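Local coordinates for Iron(III) ABC transporter, periplasmic iron-compound-binding protein (Vibrio cholerae, PDB 3TEF) that binds ferric catecholate siderophores in the periplasm and probably hands them to an ABC transporter of the inner membrane for iron uptake, at residues T117-Q120 with W121-L124; I148-Y151 with N152-K156; V219-D222 with K223-K227. One frame throughout, in Å; residues are numbered along the deposited sequence.

Contact 1 (T117-Q120 with W121-L124); sequences TQQQ and WRNL
Gln118 and Arg122, one helical turn apart, run alongside each other, and Arg122 NH1 gives a hydrogen bond of 3.2 Å to Gln118 OE1. The amide and guanidinium planes stand 63° apart, and the oxygen lies somewhat out of the guanidinium plane. Water 1 ties Gln118 OE1 to Arg122 NH2, while water 2 joins Arg122 NH1 to Gln119 OE1. The long extended arginine, with several N-H groups, suits this partly exposed flank; its NE forms a salt bridge with Glu135.

A hydrogen bond between two side-chain amides runs from Gln119 NE2 to Asn123 OD1 (3.0 Å). The acceptor lies in the amide plane of Gln119, but the donor sits above the carbonyl plane of Asn123. With CG anti to the backbone N (chi1 -169°) and a bend at chi2, the glutamine chain carries its amide forward along the helix to Asn123.

On the buried side Thr117 CG2 lies over one face of the broad Trp121 ring, near its rim, 3.4 Å from Trp121 NE1; the small residue leaves room for the indole. Beneath these side chains run regular i to i+4 backbone bonds.

Within helix 113-128, Trp121 packs on Val134 and Ile138 of helix 131-154 and on Val267 and Thr270 of helix 267-279, its NE1 bonded to Ser265 O; Leu124 reaches helix 27-35, and Asn123 ND2 bonds to Glu7 O of strand 3-8.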
# COMPACT_ATOMS: atom_id res chain seq x y z
N THR A 117 -7.09 -3.25 6.02
CA THR A 117 -7.50 -2.91 4.66
C THR A 117 -8.99 -3.23 4.42
O THR A 117 -9.71 -2.44 3.81
CB THR A 117 -6.60 -3.63 3.63
OG1 THR A 117 -5.28 -3.10 3.72
CG2 THR A 117 -7.14 -3.45 2.20
N GLN A 118 -9.45 -4.36 4.93
CA GLN A 118 -10.89 -4.68 4.91
C GLN A 118 -11.74 -3.56 5.47
O GLN A 118 -12.78 -3.22 4.91
CB GLN A 118 -11.17 -5.93 5.74
CG GLN A 118 -10.72 -7.20 5.09
CD GLN A 118 -10.95 -8.38 6.02
OE1 GLN A 118 -12.08 -8.62 6.47
NE2 GLN A 118 -9.88 -9.09 6.36
N GLN A 119 -11.33 -3.02 6.62
CA GLN A 119 -12.07 -1.92 7.20
C GLN A 119 -12.03 -0.69 6.32
O GLN A 119 -13.01 0.04 6.26
CB GLN A 119 -11.57 -1.59 8.62
CG GLN A 119 -12.48 -0.63 9.36
CD GLN A 119 -13.92 -1.11 9.39
OE1 GLN A 119 -14.19 -2.24 9.80
NE2 GLN A 119 -14.84 -0.28 8.93
N GLN A 120 -10.91 -0.45 5.63
CA GLN A 120 -10.83 0.73 4.77
C GLN A 120 -11.83 0.58 3.62
O GLN A 120 -12.51 1.55 3.25
CB GLN A 120 -9.42 0.96 4.19
CG GLN A 120 -8.27 0.95 5.21
CD GLN A 120 -8.56 1.82 6.43
OE1 GLN A 120 -8.78 1.31 7.53
NE2 GLN A 120 -8.55 3.13 6.24
N TRP A 121 -11.91 -0.62 3.04
CA TRP A 121 -12.89 -0.83 1.97
C TRP A 121 -14.31 -0.75 2.53
O TRP A 121 -15.19 -0.16 1.90
CB TRP A 121 -12.67 -2.17 1.25
CG TRP A 121 -11.32 -2.35 0.61
CD1 TRP A 121 -10.30 -1.43 0.53
CD2 TRP A 121 -10.84 -3.53 -0.04
NE1 TRP A 121 -9.22 -1.99 -0.12
CE2 TRP A 121 -9.53 -3.28 -0.48
CE3 TRP A 121 -11.41 -4.80 -0.28
CZ2 TRP A 121 -8.76 -4.24 -1.15
CZ3 TRP A 121 -10.65 -5.75 -0.95
CH2 TRP A 121 -9.34 -5.47 -1.37
N ARG A 122 -14.54 -1.31 3.71
CA ARG A 122 -15.86 -1.21 4.33
C ARG A 122 -16.24 0.24 4.60
O ARG A 122 -17.40 0.61 4.44
CB ARG A 122 -15.96 -2.08 5.59
CG ARG A 122 -16.14 -3.56 5.26
CD ARG A 122 -16.27 -4.46 6.49
NE ARG A 122 -16.50 -5.84 6.05
CZ ARG A 122 -15.67 -6.85 6.25
NH1 ARG A 122 -14.54 -6.67 6.92
NH2 ARG A 122 -15.97 -8.06 5.78
N ASN A 123 -15.26 1.06 4.97
CA ASN A 123 -15.51 2.49 5.14
C ASN A 123 -16.01 3.15 3.85
O ASN A 123 -16.97 3.92 3.88
CB ASN A 123 -14.25 3.21 5.64
CG ASN A 123 -14.00 2.98 7.12
OD1 ASN A 123 -14.86 2.47 7.83
ND2 ASN A 123 -12.82 3.37 7.59
N LEU A 124 -15.35 2.85 2.74
CA LEU A 124 -15.83 3.29 1.43
C LEU A 124 -17.25 2.77 1.16
O LEU A 124 -18.11 3.51 0.68
CB LEU A 124 -14.88 2.83 0.32
CG LEU A 124 -13.46 3.38 0.38
CD1 LEU A 124 -12.72 2.98 -0.91
CD2 LEU A 124 -13.51 4.89 0.51
O HOH W 1 -14.33 -10.46 6.47
O HOH W 2 -13.57 -4.80 8.87

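Contact 2 (I148-Y151 with N152-K156)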
# COMPACT_ATOMS: atom_id res chain seq x y z
N ILE A 148 -2.94 -18.68 0.70
CA ILE A 148 -1.51 -18.43 0.76
C ILE A 148 -0.96 -18.68 2.15
O ILE A 148 0.09 -19.30 2.32
CB ILE A 148 -1.17 -16.97 0.37
CG1 ILE A 148 -1.52 -16.72 -1.09
CG2 ILE A 148 0.29 -16.68 0.67
CD1 ILE A 148 -1.63 -15.25 -1.45
N MET A 149 -1.66 -18.17 3.16
CA MET A 149 -1.22 -18.32 4.53
C MET A 149 -1.11 -19.78 4.92
O MET A 149 -0.18 -20.19 5.61
CB MET A 149 -2.17 -17.61 5.48
CG MET A 149 -2.08 -18.10 6.90
SD MET A 149 -2.91 -16.98 8.02
CE MET A 149 -1.69 -15.68 8.11
N GLN A 150 -2.09 -20.57 4.48
CA GLN A 150 -2.09 -22.00 4.76
C GLN A 150 -0.84 -22.63 4.18
O GLN A 150 -0.12 -23.36 4.86
CB GLN A 150 -3.32 -22.67 4.17
CG GLN A 150 -4.59 -22.35 4.91
CD GLN A 150 -5.74 -23.21 4.45
OE1 GLN A 150 -5.62 -24.44 4.38
NE2 GLN A 150 -6.86 -22.58 4.12
N TYR A 151 -0.59 -22.34 2.91
CA TYR A 151 0.57 -22.86 2.21
C TYR A 151 1.85 -22.63 3.01
O TYR A 151 2.59 -23.57 3.29
CB TYR A 151 0.68 -22.20 0.84
CG TYR A 151 1.75 -22.79 -0.04
CD1 TYR A 151 1.43 -23.74 -1.01
CD2 TYR A 151 3.08 -22.39 0.08
CE1 TYR A 151 2.41 -24.28 -1.82
CE2 TYR A 151 4.06 -22.93 -0.73
CZ TYR A 151 3.72 -23.87 -1.68
OH TYR A 151 4.69 -24.41 -2.49
N ASN A 152 2.10 -21.38 3.39
CA ASN A 152 3.33 -21.02 4.09
C ASN A 152 3.43 -21.57 5.51
O ASN A 152 4.53 -21.75 6.03
CB ASN A 152 3.52 -19.50 4.10
CG ASN A 152 3.76 -18.96 2.71
OD1 ASN A 152 4.37 -19.62 1.87
ND2 ASN A 152 3.28 -17.75 2.46
N GLN A 153 2.29 -21.82 6.15
CA GLN A 153 2.29 -22.46 7.45
C GLN A 153 2.52 -23.96 7.33
O GLN A 153 3.06 -24.60 8.23
CB GLN A 153 0.97 -22.19 8.17
CG GLN A 153 0.76 -20.74 8.51
CD GLN A 153 -0.55 -20.50 9.23
OE1 GLN A 153 -1.46 -21.33 9.17
NE2 GLN A 153 -0.65 -19.37 9.91
N GLN A 154 2.10 -24.52 6.19
CA GLN A 154 2.22 -25.95 5.93
C GLN A 154 3.58 -26.28 5.34
O GLN A 154 4.00 -27.44 5.29
CB GLN A 154 1.10 -26.41 5.00
CG GLN A 154 -0.30 -26.30 5.60
CD GLN A 154 -1.39 -26.77 4.66
OE1 GLN A 154 -1.17 -26.93 3.45
NE2 GLN A 154 -2.59 -26.99 5.20
N HIS A 155 4.28 -25.25 4.88
CA HIS A 155 5.66 -25.37 4.46
C HIS A 155 6.42 -24.33 5.27
O HIS A 155 7.21 -23.56 4.71
CB HIS A 155 5.80 -25.10 2.96
CG HIS A 155 4.84 -25.86 2.11
ND1 HIS A 155 4.96 -27.22 1.88
CD2 HIS A 155 3.75 -25.45 1.42
CE1 HIS A 155 3.97 -27.61 1.08
NE2 HIS A 155 3.22 -26.56 0.79
N LYS A 156 6.17 -24.31 6.57
CA LYS A 156 6.57 -23.18 7.42
C LYS A 156 7.99 -22.70 7.13
O LYS A 156 8.96 -23.38 7.45
CB LYS A 156 6.42 -23.51 8.90
CG LYS A 156 6.04 -22.30 9.76
CD LYS A 156 6.90 -21.07 9.44
CE LYS A 156 6.16 -20.07 8.53
NZ LYS A 156 5.18 -19.23 9.30
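His155 turns an edge of its imidazole onto the face of the Tyr151 ring, four residues earlier. The centroids are 4.2 Å apart and the planes meet at 55°, an inclined edge-to-face pair in which the edge formed by CD2 and NE2 is turned to the phenol ring, CD2 lying roughly over its centre. Tyr151 carries CG anti to its own N (chi1 -173°), which sends the ring forward along the helix towards the histidine. Two flat rings can cover part of each other at this exposed helix end.

The Tyr151 ring meets the next residue differently: Asn152 OD1 lies at its edge, in the ring plane, 3.5 Å from Tyr151 CD2, and the amide stands almost perpendicular to the ring (88°). Asn152 ND2 passes 3.6 Å from Ile148 CG2, the two side chains running the same way toward the protein interior. This buried amide nitrogen is satisfied by Phe185 O, and Ile148 packs against Val274 and Met277 of helix 267-279.

On a more exposed flank, Met149 and Gln153 cross at a slant, with Met149 CG 3.6 Å from Gln153 NE2. Here the flexible methionine chain lies against the amide end of Gln153, a van der Waals contact.

Backbone bonds are regular at first, with Asn152 N on Ile148 O at 3.1 Å. Gln154 N still bonds to Gln150 O, but its second bond and that of His155 N, both to Tyr151 O, are weak, and that oxygen is less surely placed. His155 is the first residue to leave helical angles, and the arrangement is that of the C-terminal end of a helix: the long helix 131-154, probably the one that spans the two lobes as in related periplasmic binding proteins, gives way to the turn leading into strand 158-165.

Contact 3 (V219-D222 with K223-K227); sequences VDRD and KVVTK
Lys223 lays its aliphatic chain across the Asp220 carboxylate, the two side chains crossing at about a right angle. Lys223 CG comes to 3.1 Å from Asp220 OD2 and CE to 3.3 Å, so methylene groups rather than the ammonium do the touching. Lys223 NZ stops 4.3 Å from Asp220 OD2, beyond a salt bridge, although the opposite charges should still attract. Instead water 3 accepts from both Lys223 NZ and Asp220 N, joining lysine tip to strand end. A flexible lysine suits this spot because its methylenes can cover Asp220 while its charged tip reaches the water.

Asp222, in the turn that leaves the strand, takes part mainly through its backbone. Its carbonyl receives Val225 N and, in the one i to i+4 bond, Thr226 N, but that oxygen is less surely placed. The carboxylate is engaged outside the turn, OD2 bonding to Gly166 N.

Lys223 N bonds to Asp220 O at 3.1 Å and Val224 N to Arg221 O at 3.3 Å, each donor well above the carbonyl plane. Bonds from i to i+3 predominate as the chain leaves the strand. Val225 CG2 lies over one face of the Arg221 guanidinium, whose NE and NH1 are held by Tyr261 OH and Ser165 OG.

The turn joins strand 215-220, paired in parallel with strand 158-165, to the weakly bonded helix 222-225, where Lys223 and Val224 pack against helix 257-262.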
# COMPACT_ATOMS: atom_id res chain seq x y z
N VAL A 219 11.84 -4.99 -2.63
CA VAL A 219 11.08 -3.82 -3.07
C VAL A 219 12.04 -2.78 -3.64
O VAL A 219 12.86 -2.21 -2.92
CB VAL A 219 10.28 -3.19 -1.88
CG1 VAL A 219 9.50 -1.95 -2.33
CG2 VAL A 219 9.33 -4.23 -1.25
N ASP A 220 11.93 -2.54 -4.95
CA ASP A 220 12.81 -1.59 -5.64
C ASP A 220 12.19 -0.21 -5.61
O ASP A 220 11.46 0.17 -6.52
CB ASP A 220 13.03 -2.05 -7.08
CG ASP A 220 14.01 -1.16 -7.84
OD1 ASP A 220 14.64 -0.28 -7.22
OD2 ASP A 220 14.17 -1.37 -9.07
N ARG A 221 12.46 0.54 -4.55
CA ARG A 221 11.79 1.82 -4.39
C ARG A 221 12.10 2.77 -5.55
O ARG A 221 11.26 3.58 -5.93
CB ARG A 221 12.18 2.46 -3.06
CG ARG A 221 11.54 3.80 -2.83
CD ARG A 221 11.78 4.26 -1.41
NE ARG A 221 11.18 5.57 -1.18
CZ ARG A 221 11.77 6.72 -1.48
NH1 ARG A 221 12.99 6.71 -2.02
NH2 ARG A 221 11.16 7.87 -1.25
N ASP A 222 13.29 2.65 -6.11
CA ASP A 222 13.70 3.57 -7.17
C ASP A 222 12.82 3.45 -8.41
O ASP A 222 12.67 4.41 -9.16
CB ASP A 222 15.18 3.39 -7.50
CG ASP A 222 16.08 3.82 -6.37
OD1 ASP A 222 15.66 4.69 -5.57
OD2 ASP A 222 17.21 3.30 -6.27
N LYS A 223 12.21 2.28 -8.61
CA LYS A 223 11.35 2.07 -9.78
C LYS A 223 10.29 3.17 -9.94
O LYS A 223 10.00 3.59 -11.06
CB LYS A 223 10.67 0.70 -9.73
CG LYS A 223 11.49 -0.47 -10.30
CD LYS A 223 10.68 -1.78 -10.27
CE LYS A 223 11.56 -3.03 -10.11
NZ LYS A 223 10.89 -4.13 -9.32
N VAL A 224 9.73 3.63 -8.83
CA VAL A 224 8.65 4.61 -8.88
C VAL A 224 9.11 6.03 -8.55
O VAL A 224 8.32 6.97 -8.63
CB VAL A 224 7.49 4.25 -7.93
CG1 VAL A 224 6.81 2.95 -8.38
CG2 VAL A 224 7.98 4.14 -6.50
N VAL A 225 10.37 6.18 -8.17
CA VAL A 225 10.91 7.49 -7.80
C VAL A 225 11.93 8.04 -8.81
O VAL A 225 11.95 9.24 -9.10
CB VAL A 225 11.53 7.48 -6.39
CG1 VAL A 225 12.07 8.86 -6.02
CG2 VAL A 225 10.51 7.00 -5.36
N THR A 226 12.78 7.16 -9.35
CA THR A 226 13.75 7.56 -10.37
C THR A 226 13.06 7.78 -11.72
O THR A 226 12.05 7.14 -12.02
CB THR A 226 14.89 6.52 -10.55
OG1 THR A 226 15.85 7.02 -11.49
CG2 THR A 226 14.35 5.21 -11.06
N LYS A 227 13.62 8.68 -12.52
CA LYS A 227 13.08 8.98 -13.84
C LYS A 227 13.22 7.76 -14.76
O LYS A 227 12.40 7.55 -15.66
CB LYS A 227 13.78 10.19 -14.45
CG LYS A 227 12.91 10.99 -15.43
CD LYS A 227 13.51 11.01 -16.82
CE LYS A 227 12.55 11.64 -17.82
NZ LYS A 227 11.26 10.89 -17.92
O HOH W 3 10.51 -4.68 -6.40

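How the contacts relate
Contact 1 is largely buried, contact 2 is partly buried and contact 3 lies at the surface. Contacts 1 and 2 sit on consecutive helices, 113-128 and 131-154, their centres about 26 Å apart, and each sends side chains to helix 267-279. Contact 3 belongs to a strand-to-helix turn, on the opposite side of the chain's centre from contact 1. The chemistry follows place: mid-helix, amides and a guanidinium pair over regular backbone bonds; at the helix end an aromatic pair accompanies weak last bonds; at the turn, mostly i to i+3 bonds accompany a lysine chain covering a carboxylate. None of the three touches another.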